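Local coordinates for protein dipeptide Epimerase (Enterococcus faecalis V583, PDB 3JVA) that is a magnesium-binding member of the mandelate racemase/muconate lactonizing enzyme family, with an enolase-type barrel domain, at residues 196-199 with 200-203. Residues are numbered along the deposited sequence; the frame is centred on the assembly and turned at random.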
ATOM      1  N   PRO B 196      18.730 -13.874  -5.478  1.00 28.58           N
ATOM      2  CA  PRO B 196      18.251 -12.836  -6.395  1.00 27.36           C
ATOM      3  C   PRO B 196      19.320 -11.991  -7.091  1.00 27.66           C
ATOM      4  O   PRO B 196      19.335 -11.891  -8.317  1.00 26.32           O
ATOM      5  CB  PRO B 196      17.329 -11.996  -5.513  1.00 29.80           C
ATOM      6  CG  PRO B 196      16.790 -13.011  -4.536  1.00 27.15           C
ATOM      7  CD  PRO B 196      18.040 -13.783  -4.178  1.00 28.57           C
ATOM      8  N   LYS B 197      20.214 -11.380  -6.324  1.00 26.25           N
ATOM      9  CA  LYS B 197      21.229 -10.540  -6.945  1.00 25.34           C
ATOM     10  C   LYS B 197      22.280 -11.313  -7.740  1.00 25.44           C
ATOM     11  O   LYS B 197      22.794 -10.809  -8.742  1.00 25.54           O
ATOM     12  CB  LYS B 197      21.861  -9.628  -5.893  1.00 25.94           C
ATOM     13  CG  LYS B 197      20.847  -8.593  -5.398  1.00 26.43           C
ATOM     14  CD  LYS B 197      21.442  -7.530  -4.498  1.00 24.95           C
ATOM     15  CE  LYS B 197      20.412  -6.430  -4.253  1.00 25.73           C
ATOM     16  NZ  LYS B 197      20.918  -5.326  -3.395  1.00 22.76           N
ATOM     17  N   ASP B 198      22.589 -12.532  -7.312  1.00 23.99           N
ATOM     18  CA  ASP B 198      23.548 -13.359  -8.044  1.00 24.57           C
ATOM     19  C   ASP B 198      22.903 -13.735  -9.374  1.00 25.03           C
ATOM     20  O   ASP B 198      23.570 -13.789 -10.408  1.00 24.03           O
ATOM     21  CB  ASP B 198      23.874 -14.641  -7.273  1.00 24.23           C
ATOM     22  CG  ASP B 198      24.961 -14.444  -6.236  1.00 28.57           C
ATOM     23  OD1 ASP B 198      25.537 -13.336  -6.174  1.00 28.20           O
ATOM     24  OD2 ASP B 198      25.241 -15.404  -5.491  1.00 28.99           O
ATOM     25  N   ALA B 199      21.600 -14.009  -9.332  1.00 24.14           N
ATOM     26  CA  ALA B 199      20.853 -14.389 -10.528  1.00 24.14           C
ATOM     27  C   ALA B 199      20.911 -13.301 -11.594  1.00 24.35           C
ATOM     28  O   ALA B 199      21.120 -13.585 -12.770  1.00 24.36           O
ATOM     29  CB  ALA B 199      19.393 -14.691 -10.169  1.00 24.44           C
ATOM     30  N   VAL B 200      20.715 -12.052 -11.186  1.00 24.42           N
ATOM     31  CA  VAL B 200      20.761 -10.948 -12.138  1.00 24.87           C
ATOM     32  C   VAL B 200      22.129 -10.913 -12.810  1.00 25.38           C
ATOM     33  O   VAL B 200      22.235 -10.733 -14.021  1.00 25.89           O
ATOM     34  CB  VAL B 200      20.494  -9.597 -11.433  1.00 25.31           C
ATOM     35  CG1 VAL B 200      20.730  -8.436 -12.396  1.00 25.22           C
ATOM     36  CG2 VAL B 200      19.064  -9.570 -10.918  1.00 22.99           C
ATOM     37  N   LYS B 201      23.172 -11.109 -12.012  1.00 25.31           N
ATOM     38  CA  LYS B 201      24.547 -11.101 -12.506  1.00 26.51           C
ATOM     39  C   LYS B 201      24.764 -12.212 -13.533  1.00 25.91           C
ATOM     40  O   LYS B 201      25.245 -11.970 -14.642  1.00 23.63           O
ATOM     41  CB  LYS B 201      25.510 -11.306 -11.333  1.00 28.44           C
ATOM     42  CG  LYS B 201      26.935 -10.827 -11.573  1.00 35.05           C
ATOM     43  CD  LYS B 201      27.888 -11.330 -10.479  1.00 36.85           C
ATOM     44  CE  LYS B 201      27.274 -11.238  -9.076  1.00 38.86           C
ATOM     45  NZ  LYS B 201      26.778  -9.875  -8.727  1.00 42.51           N
ATOM     46  N   ALA B 202      24.391 -13.431 -13.155  1.00 24.72           N
ATOM     47  CA  ALA B 202      24.567 -14.590 -14.025  1.00 24.68           C
ATOM     48  C   ALA B 202      23.761 -14.477 -15.313  1.00 24.90           C
ATOM     49  O   ALA B 202      24.271 -14.741 -16.401  1.00 24.62           O
ATOM     50  CB  ALA B 202      24.184 -15.869 -13.277  1.00 23.82           C
ATOM     51  N   ILE B 203      22.500 -14.078 -15.193  1.00 25.18           N
ATOM     52  CA  ILE B 203      21.648 -13.961 -16.364  1.00 24.37           C
ATOM     53  C   ILE B 203      22.152 -12.903 -17.343  1.00 26.01           C
ATOM     54  O   ILE B 203      22.156 -13.122 -18.557  1.00 24.92           O
ATOM     55  CB  ILE B 203      20.188 -13.676 -15.944  1.00 23.63           C
ATOM     56  CG1 ILE B 203      19.633 -14.903 -15.210  1.00 23.36           C
ATOM     57  CG2 ILE B 203      19.332 -13.375 -17.169  1.00 22.72           C
ATOM     58  CD1 ILE B 203      18.268 -14.692 -14.569  1.00 24.10           C
TER
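Ile203 N donates a nearly straight hydrogen bond of 2.8 Å to Ala199 O at the buried side of helix 196-206, the helix of a beta-alpha-beta unit between strands 185-189 and 213-215 in the TIM-barrel-like domain. Ala202 N makes the equivalent bond to Asp198 O (2.9 Å). Toward the start of the helix these i to i+4 bonds lengthen: Val200 N reaches Pro196 O at 3.2 Å, and the bond from Lys201 N to Lys197 O is weak.

The inner side is tightly packed: Ile203 CG1 lies 3.1 Å from Ala199 O. This branch is anti to the carbonyl carbon (chi1 -67°), which turns it back along the helix. In the same way CG2 of Val200 folds back over Pro196 O, at 3.5 Å. Tyr228 and Val229 of helix 223-232 cover Val200 and Ile203 respectively, while Trp194 packs on Ala199 and Ala202. Lys197 runs extended to the second subunit, where its NZ forms a salt bridge with Asp259 and hydrogen bonds to three backbone carbonyls.

The solvent side is looser. Asp198 and Lys201 run out from the helix in one direction. Bends at chi3 (-42°) and chi4 (-54°) curl the lysine back toward the preceding turn. There its CE comes 4.0 Å from Asp198 OD1. The charged end stays farther off, with Lys201 NZ 4.5 Å from Asp198 OD1, too far for a salt bridge.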